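Side-chain contacts in putative uncharacterized protein PH0300 (Pyrococcus horikoshii, PDB 3VRH), which catalyses the ATP-dependent 2-thiolation of 5-methyluridine 54 in the T loop of tRNA, a modification that stabilises tRNA at high temperature: residues 32-37 against 68-73; 61-66 against 150-155. All blocks are in the same frame, centred on the assembly; numbering follows the deposited sequence.

In the fold
Helix 58-69 is common to both contacts, and their centres lie about 10 Å apart. In contact 1 the C-terminal end of this helix, with the turn after it, meets helix 23-40. In contact 2 an earlier part of the same helix meets strand 150-152 and the loop that follows. The segments alternate along the chain: 32-37, 61-66, 68-73, 150-155. The contacts also touch, through Val34 CG1 and Val66 CG1 at 4.1 Å. Contact 2 is buried within the PP-loop domain and reaches the ATP site at Gly154. Contact 1 is more peripheral and joins that domain to helix 23-40, whose first turn carries His25 of the N-terminal zinc site.

Contact 1: residues 32-37 against 68-73; sequences RKVSRT and KKLGYN
Leu70 meets Val34 and Ser35 of helix 23-40 with one methyl group. Its CB lies at the edge of the Tyr72 ring, in the ring plane. Leu70 CB is 3.8 Å from Tyr72 CD1. The next atom, CG, packs back on the preceding turn, 3.9 Å from CG1 of Val66. CD1 then does the touching. CG is anti to the carbonyl carbon (chi1 -72°), and CD1 continues the extended line from CA (chi2 -174°). This carries CD1 across to the facing helix. There Leu70 CD1 lies 4.0 Å from Ser35 CB. It is equally close to the backbone N of Ser35. Val34 CG1 is a little farther, 4.4 Å from Leu70 CD1. The other branch, CD2, stays a little farther off, 4.5 Å from Ser35 CB.

Ser35 takes part through its methylene and not its hydroxyl. Its CB is nearer to the leucine methyl than its OG is. No hydrogen bond links the two segments. The contact is small, burying 106 Å² in all, and is purely van der Waals.

Gly71 follows directly and ends the helix in a Schellman motif. Its positive phi, 102°, turns the chain so that Tyr72 comes back beside Leu70. The backbone bond from Gly71 N to Lys68 O, 2.9 Å, belongs to this turn.

Two charged links lie close by. Lys69 forms a salt bridge with Glu31 of helix 23-40, and Lys46 makes a cation-pi contact with Tyr72. The end of helix 58-69 thus rests against the middle of helix 23-40. Pro195 and Leu196 also touch Val34, and the chain beyond Tyr72 enters the central sheet, where Asn73 pairs with Ile50 of strand 49-53.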
ATOM      1  N   ARG A  32      19.469  23.398  -2.960  1.00 25.93           N
ATOM      2  CA  ARG A  32      18.476  23.956  -3.881  1.00 31.65           C
ATOM      3  C   ARG A  32      17.154  23.198  -3.831  1.00 28.89           C
ATOM      4  O   ARG A  32      16.089  23.809  -3.764  1.00 29.86           O
ATOM      5  CB  ARG A  32      18.998  23.937  -5.312  1.00 31.64           C
ATOM      6  CG  ARG A  32      20.094  24.930  -5.573  1.00 40.01           C
ATOM      7  CD  ARG A  32      20.709  24.708  -6.949  1.00 50.15           C
ATOM      8  NE  ARG A  32      21.709  25.723  -7.263  1.00 52.72           N
ATOM      9  CZ  ARG A  32      21.421  26.919  -7.763  1.00 63.77           C
ATOM     10  NH1 ARG A  32      20.158  27.251  -8.014  1.00 62.96           N
ATOM     11  NH2 ARG A  32      22.396  27.783  -8.016  1.00 61.31           N
ATOM     12  N   LYS A  33      17.222  21.871  -3.875  1.00 27.12           N
ATOM     13  CA  LYS A  33      16.005  21.059  -3.797  1.00 27.57           C
ATOM     14  C   LYS A  33      15.205  21.371  -2.526  1.00 26.26           C
ATOM     15  O   LYS A  33      13.988  21.536  -2.565  1.00 25.99           O
ATOM     16  CB  LYS A  33      16.344  19.576  -3.847  1.00 26.76           C
ATOM     17  CG  LYS A  33      15.122  18.671  -3.992  1.00 27.21           C
ATOM     18  CD  LYS A  33      15.509  17.347  -4.656  1.00 34.29           C
ATOM     19  CE  LYS A  33      14.641  17.042  -5.887  1.00 34.89           C
ATOM     20  NZ  LYS A  33      15.055  15.780  -6.624  1.00 30.18           N
ATOM     21  N   VAL A  34      15.896  21.472  -1.398  1.00 27.15           N
ATOM     22  CA  VAL A  34      15.206  21.749  -0.146  1.00 27.75           C
ATOM     23  C   VAL A  34      14.575  23.142  -0.211  1.00 26.39           C
ATOM     24  O   VAL A  34      13.432  23.347   0.204  1.00 22.56           O
ATOM     25  CB  VAL A  34      16.161  21.637   1.070  1.00 24.29           C
ATOM     26  CG1 VAL A  34      15.470  22.105   2.335  1.00 22.34           C
ATOM     27  CG2 VAL A  34      16.643  20.191   1.234  1.00 27.28           C
ATOM     28  N   SER A  35      15.330  24.091  -0.747  1.00 26.54           N
ATOM     29  CA  SER A  35      14.812  25.440  -0.951  1.00 28.50           C
ATOM     30  C   SER A  35      13.573  25.442  -1.864  1.00 28.55           C
ATOM     31  O   SER A  35      12.582  26.122  -1.596  1.00 30.85           O
ATOM     32  CB  SER A  35      15.893  26.322  -1.548  1.00 24.66           C
ATOM     33  OG  SER A  35      15.381  27.617  -1.685  1.00 34.29           O
ATOM     34  N   ARG A  36      13.637  24.664  -2.935  1.00 30.60           N
ATOM     35  CA  ARG A  36      12.490  24.489  -3.833  1.00 33.58           C
ATOM     36  C   ARG A  36      11.273  23.935  -3.106  1.00 32.58           C
ATOM     37  O   ARG A  36      10.149  24.375  -3.344  1.00 31.81           O
ATOM     38  CB  ARG A  36      12.868  23.597  -5.015  1.00 36.73           C
ATOM     39  CG  ARG A  36      13.842  24.290  -5.977  1.00 44.31           C
ATOM     40  CD  ARG A  36      14.585  23.319  -6.911  1.00 44.98           C
ATOM     41  NE  ARG A  36      15.580  24.035  -7.716  1.00 56.97           N
ATOM     42  CZ  ARG A  36      16.572  23.456  -8.390  1.00 58.09           C
ATOM     43  NH1 ARG A  36      16.716  22.134  -8.365  1.00 55.91           N
ATOM     44  NH2 ARG A  36      17.426  24.201  -9.087  1.00 60.85           N
ATOM     45  N   THR A  37      11.507  22.997  -2.195  1.00 27.38           N
ATOM     46  CA  THR A  37      10.428  22.406  -1.411  1.00 29.47           C
ATOM     47  C   THR A  37       9.767  23.400  -0.482  1.00 29.22           C
ATOM     48  O   THR A  37       8.540  23.449  -0.400  1.00 30.43           O
ATOM     49  CB  THR A  37      10.919  21.211  -0.573  1.00 26.30           C
ATOM     50  OG1 THR A  37      11.473  20.230  -1.447  1.00 25.34           O
ATOM     51  CG2 THR A  37       9.769  20.597   0.207  1.00 19.87           C
ATOM     52  N   LYS A  68      19.830  26.370   8.225  1.00 29.30           N
ATOM     53  CA  LYS A  68      20.816  27.354   8.681  1.00 30.81           C
ATOM     54  C   LYS A  68      21.601  27.907   7.502  1.00 31.71           C
ATOM     55  O   LYS A  68      21.735  29.123   7.348  1.00 32.88           O
ATOM     56  CB  LYS A  68      21.790  26.713   9.681  1.00 30.39           C
ATOM     57  CG  LYS A  68      22.740  27.694  10.360  1.00 28.96           C
ATOM     58  CD  LYS A  68      22.015  28.511  11.417  1.00 29.89           C
ATOM     59  CE  LYS A  68      22.976  29.493  12.080  1.00 37.49           C
ATOM     60  NZ  LYS A  68      22.235  30.461  12.918  1.00 39.82           N
ATOM     61  N   LYS A  69      22.132  27.009   6.679  1.00 29.03           N
ATOM     62  CA  LYS A  69      22.909  27.410   5.509  1.00 29.36           C
ATOM     63  C   LYS A  69      22.060  28.243   4.533  1.00 33.08           C
ATOM     64  O   LYS A  69      22.550  29.184   3.906  1.00 31.68           O
ATOM     65  CB  LYS A  69      23.503  26.189   4.822  1.00 28.35           C
ATOM     66  CG  LYS A  69      24.445  26.525   3.680  1.00 33.09           C
ATOM     67  CD  LYS A  69      25.225  25.298   3.234  1.00 29.21           C
ATOM     68  CE  LYS A  69      26.173  25.642   2.090  1.00 28.65           C
ATOM     69  NZ  LYS A  69      26.918  24.478   1.538  1.00 26.43           N
ATOM     70  N   LEU A  70      20.776  27.914   4.441  1.00 32.42           N
ATOM     71  CA  LEU A  70      19.859  28.660   3.583  1.00 31.56           C
ATOM     72  C   LEU A  70      19.548  30.046   4.130  1.00 35.25           C
ATOM     73  O   LEU A  70      19.022  30.886   3.412  1.00 36.46           O
ATOM     74  CB  LEU A  70      18.557  27.890   3.348  1.00 25.32           C
ATOM     75  CG  LEU A  70      18.705  26.682   2.426  1.00 28.07           C
ATOM     76  CD1 LEU A  70      17.344  26.034   2.116  1.00 29.55           C
ATOM     77  CD2 LEU A  70      19.408  27.100   1.144  1.00 31.20           C
ATOM     78  N   GLY A  71      19.865  30.282   5.397  1.00 31.02           N
ATOM     79  CA  GLY A  71      19.662  31.594   5.975  1.00 32.69           C
ATOM     80  C   GLY A  71      18.442  31.745   6.861  1.00 36.08           C
ATOM     81  O   GLY A  71      18.015  32.860   7.128  1.00 38.87           O
ATOM     82  N   TYR A  72      17.879  30.635   7.329  1.00 31.66           N
ATOM     83  CA  TYR A  72      16.726  30.698   8.215  1.00 27.82           C
ATOM     84  C   TYR A  72      17.123  30.929   9.662  1.00 31.71           C
ATOM     85  O   TYR A  72      18.266  30.691  10.044  1.00 33.98           O
ATOM     86  CB  TYR A  72      15.864  29.433   8.078  1.00 33.45           C
ATOM     87  CG  TYR A  72      15.127  29.414   6.766  1.00 29.32           C
ATOM     88  CD1 TYR A  72      15.733  28.922   5.625  1.00 31.34           C
ATOM     89  CD2 TYR A  72      13.844  29.929   6.663  1.00 27.88           C
ATOM     90  CE1 TYR A  72      15.071  28.920   4.407  1.00 32.25           C
ATOM     91  CE2 TYR A  72      13.176  29.939   5.457  1.00 33.24           C
ATOM     92  CZ  TYR A  72      13.795  29.436   4.329  1.00 29.49           C
ATOM     93  OH  TYR A  72      13.147  29.442   3.117  1.00 30.82           O
ATOM     94  N   ASN A  73      16.175  31.403  10.464  1.00 33.18           N
ATOM     95  CA  ASN A  73      16.429  31.654  11.878  1.00 41.41           C
ATOM     96  C   ASN A  73      16.093  30.413  12.702  1.00 32.09           C
ATOM     97  O   ASN A  73      14.949  30.208  13.098  1.00 29.74           O
ATOM     98  CB  ASN A  73      15.624  32.868  12.373  1.00 40.47           C
ATOM     99  CG  ASN A  73      15.763  33.087  13.868  1.00 42.82           C
ATOM    100  OD1 ASN A  73      16.727  32.632  14.486  1.00 44.14           O
ATOM    101  ND2 ASN A  73      14.794  33.779  14.460  1.00 46.33           N
TER

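Contact 2: residues 61-66 against 150-155; sequences AVTAYV and AIATGH. With BCN (bicine), chain D.
Thr63 lies over the backbone of Thr153 and Gly154 and carries nearly all of this contact. Its OG1 is only 3.1 Å from Gly154 CA, so the packing here is tight. That hydroxyl is hydrogen-bonded to Asp59 O, one turn earlier in its own helix. Its methyl is anti to the backbone N (chi1 -64° for OG1) and faces the strand. Thr63 CG2 is 3.8 Å from Thr153 O and 4.2 Å from Ala152 CB.

Thr153 and His155 turn their side chains away from the helix. Thr153 OG1 and His155 ND1 share a hydrogen bond of 2.9 Å, which helps fix the rotation of the imidazole. Bicine sits beside them. Its O21 lies over one face of the ring, offset toward the rim, 3.7 Å from His155 NE2. Bicine O6 is 3.5 Å from Thr153 CB.

Gly154 also binds ATP, so bicine lies in the nucleotide region of the PP-loop domain. Helix 58-69 covers the end of strand 150-152 here. That strand runs parallel between strands 49-53 and 191-193, while helices 23-40, 87-101 and 201-211 touch other sides of segment 61-66.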
ATOM      1  N   ALA A  61      19.488  16.380  11.881  1.00 19.16           N
ATOM      2  CA  ALA A  61      20.760  17.081  11.795  1.00 19.84           C
ATOM      3  C   ALA A  61      20.923  17.817  10.475  1.00 20.83           C
ATOM      4  O   ALA A  61      21.347  18.966  10.446  1.00 20.47           O
ATOM      5  CB  ALA A  61      21.928  16.119  11.998  1.00 17.83           C
ATOM      6  N   VAL A  62      20.624  17.129   9.377  1.00 22.37           N
ATOM      7  CA  VAL A  62      20.762  17.708   8.049  1.00 22.68           C
ATOM      8  C   VAL A  62      19.707  18.811   7.886  1.00 23.94           C
ATOM      9  O   VAL A  62      19.949  19.837   7.242  1.00 22.22           O
ATOM     10  CB  VAL A  62      20.624  16.598   6.949  1.00 24.69           C
ATOM     11  CG1 VAL A  62      20.325  17.190   5.569  1.00 20.27           C
ATOM     12  CG2 VAL A  62      21.898  15.746   6.901  1.00 26.95           C
ATOM     13  N   THR A  63      18.541  18.599   8.492  1.00 19.79           N
ATOM     14  CA  THR A  63      17.470  19.580   8.411  1.00 18.88           C
ATOM     15  C   THR A  63      17.977  20.891   9.010  1.00 26.22           C
ATOM     16  O   THR A  63      17.949  21.927   8.348  1.00 25.44           O
ATOM     17  CB  THR A  63      16.199  19.142   9.160  1.00 21.28           C
ATOM     18  OG1 THR A  63      15.657  17.966   8.548  1.00 23.13           O
ATOM     19  CG2 THR A  63      15.144  20.236   9.130  1.00 20.65           C
ATOM     20  N   ALA A  64      18.462  20.839  10.246  1.00 22.51           N
ATOM     21  CA  ALA A  64      18.926  22.058  10.916  1.00 23.00           C
ATOM     22  C   ALA A  64      20.117  22.648  10.191  1.00 22.23           C
ATOM     23  O   ALA A  64      20.249  23.866  10.090  1.00 26.02           O
ATOM     24  CB  ALA A  64      19.274  21.777  12.361  1.00 22.76           C
ATOM     25  N   TYR A  65      20.976  21.778   9.679  1.00 21.02           N
ATOM     26  CA  TYR A  65      22.148  22.213   8.957  1.00 24.69           C
ATOM     27  C   TYR A  65      21.768  23.034   7.724  1.00 29.72           C
ATOM     28  O   TYR A  65      22.317  24.111   7.503  1.00 23.97           O
ATOM     29  CB  TYR A  65      23.035  21.024   8.551  1.00 24.06           C
ATOM     30  CG  TYR A  65      24.372  21.448   7.950  1.00 24.56           C
ATOM     31  CD1 TYR A  65      24.455  21.906   6.636  1.00 22.01           C
ATOM     32  CD2 TYR A  65      25.546  21.388   8.695  1.00 27.92           C
ATOM     33  CE1 TYR A  65      25.646  22.290   6.078  1.00 26.25           C
ATOM     34  CE2 TYR A  65      26.769  21.790   8.145  1.00 29.24           C
ATOM     35  CZ  TYR A  65      26.807  22.235   6.830  1.00 33.76           C
ATOM     36  OH  TYR A  65      27.996  22.629   6.263  1.00 29.94           O
ATOM     37  N   VAL A  66      20.845  22.517   6.922  1.00 21.88           N
ATOM     38  CA  VAL A  66      20.487  23.167   5.669  1.00 25.98           C
ATOM     39  C   VAL A  66      19.632  24.417   5.867  1.00 26.18           C
ATOM     40  O   VAL A  66      19.854  25.422   5.194  1.00 24.42           O
ATOM     41  CB  VAL A  66      19.799  22.198   4.663  1.00 27.93           C
ATOM     42  CG1 VAL A  66      19.378  22.932   3.398  1.00 26.19           C
ATOM     43  CG2 VAL A  66      20.743  21.067   4.288  1.00 30.61           C
ATOM     44  N   ALA A 150       7.298  27.907  14.078  1.00 32.42           N
ATOM     45  CA  ALA A 150       7.260  26.693  13.282  1.00 28.00           C
ATOM     46  C   ALA A 150       8.219  25.662  13.850  1.00 28.21           C
ATOM     47  O   ALA A 150       9.251  26.002  14.430  1.00 26.66           O
ATOM     48  CB  ALA A 150       7.631  27.011  11.840  1.00 25.13           C
ATOM     49  N   ILE A 151       7.864  24.399  13.675  1.00 26.94           N
ATOM     50  CA  ILE A 151       8.740  23.283  13.993  1.00 24.30           C
ATOM     51  C   ILE A 151       9.055  22.590  12.677  1.00 27.66           C
ATOM     52  O   ILE A 151       8.146  22.223  11.927  1.00 26.65           O
ATOM     53  CB  ILE A 151       8.031  22.293  14.922  1.00 25.10           C
ATOM     54  CG1 ILE A 151       7.773  22.938  16.276  1.00 22.70           C
ATOM     55  CG2 ILE A 151       8.819  21.002  15.055  1.00 26.47           C
ATOM     56  CD1 ILE A 151       6.864  22.141  17.163  1.00 25.19           C
ATOM     57  N   ALA A 152      10.336  22.430  12.378  1.00 25.34           N
ATOM     58  CA  ALA A 152      10.752  21.671  11.200  1.00 25.03           C
ATOM     59  C   ALA A 152      11.295  20.307  11.633  1.00 23.72           C
ATOM     60  O   ALA A 152      12.116  20.236  12.549  1.00 25.16           O
ATOM     61  CB  ALA A 152      11.800  22.435  10.422  1.00 21.00           C
ATOM     62  N   THR A 153      10.813  19.234  10.994  1.00 23.90           N
ATOM     63  CA  THR A 153      11.321  17.887  11.240  1.00 24.16           C
ATOM     64  C   THR A 153      12.073  17.345  10.012  1.00 21.30           C
ATOM     65  O   THR A 153      12.058  17.956   8.948  1.00 22.07           O
ATOM     66  CB  THR A 153      10.197  16.931  11.666  1.00 25.29           C
ATOM     67  OG1 THR A 153       9.277  16.778  10.589  1.00 23.05           O
ATOM     68  CG2 THR A 153       9.449  17.482  12.883  1.00 27.58           C
ATOM     69  N   GLY A 154      12.740  16.210  10.171  1.00 19.87           N
ATOM     70  CA  GLY A 154      13.666  15.703   9.172  1.00 22.59           C
ATOM     71  C   GLY A 154      13.140  14.589   8.267  1.00 24.44           C
ATOM     72  O   GLY A 154      13.897  14.010   7.494  1.00 23.80           O
ATOM     73  N   HIS A 155      11.846  14.304   8.360  1.00 20.90           N
ATOM     74  CA  HIS A 155      11.192  13.318   7.497  1.00 24.83           C
ATOM     75  C   HIS A 155      11.486  13.572   6.032  1.00 23.04           C
ATOM     76  O   HIS A 155      11.236  14.655   5.510  1.00 24.65           O
ATOM     77  CB  HIS A 155       9.678  13.357   7.698  1.00 27.41           C
ATOM     78  CG  HIS A 155       9.239  13.053   9.096  1.00 27.39           C
ATOM     79  ND1 HIS A 155       9.431  13.927  10.146  1.00 25.65           N
ATOM     80  CD2 HIS A 155       8.596  11.977   9.615  1.00 29.33           C
ATOM     81  CE1 HIS A 155       8.940  13.397  11.254  1.00 26.98           C
ATOM     82  NE2 HIS A 155       8.428  12.215  10.960  1.00 33.13           N
TER
HETATM   83  N1  BCN D 403      13.295  13.335  12.884  1.00 36.46           N
HETATM   84  C1  BCN D 403      13.238  12.741  11.487  1.00 32.83           C
HETATM   85  C2  BCN D 403      12.610  11.401  11.404  1.00 32.96           C
HETATM   86  O21 BCN D 403      11.753  11.102  12.275  1.00 40.94           O
HETATM   87  O22 BCN D 403      12.946  10.590  10.512  1.00 39.83           O
HETATM   88  C3  BCN D 403      14.549  12.943  13.583  1.00 37.46           C
HETATM   89  C4  BCN D 403      15.740  12.436  12.743  1.00 37.24           C
HETATM   90  O4  BCN D 403      16.881  12.641  13.072  1.00 24.87           O
HETATM   91  C5  BCN D 403      13.225  14.793  12.802  1.00 23.14           C
HETATM   92  C6  BCN D 403      12.997  15.455  14.092  1.00 34.77           C
HETATM   93  O6  BCN D 403      12.632  16.583  14.144  1.00 33.52           O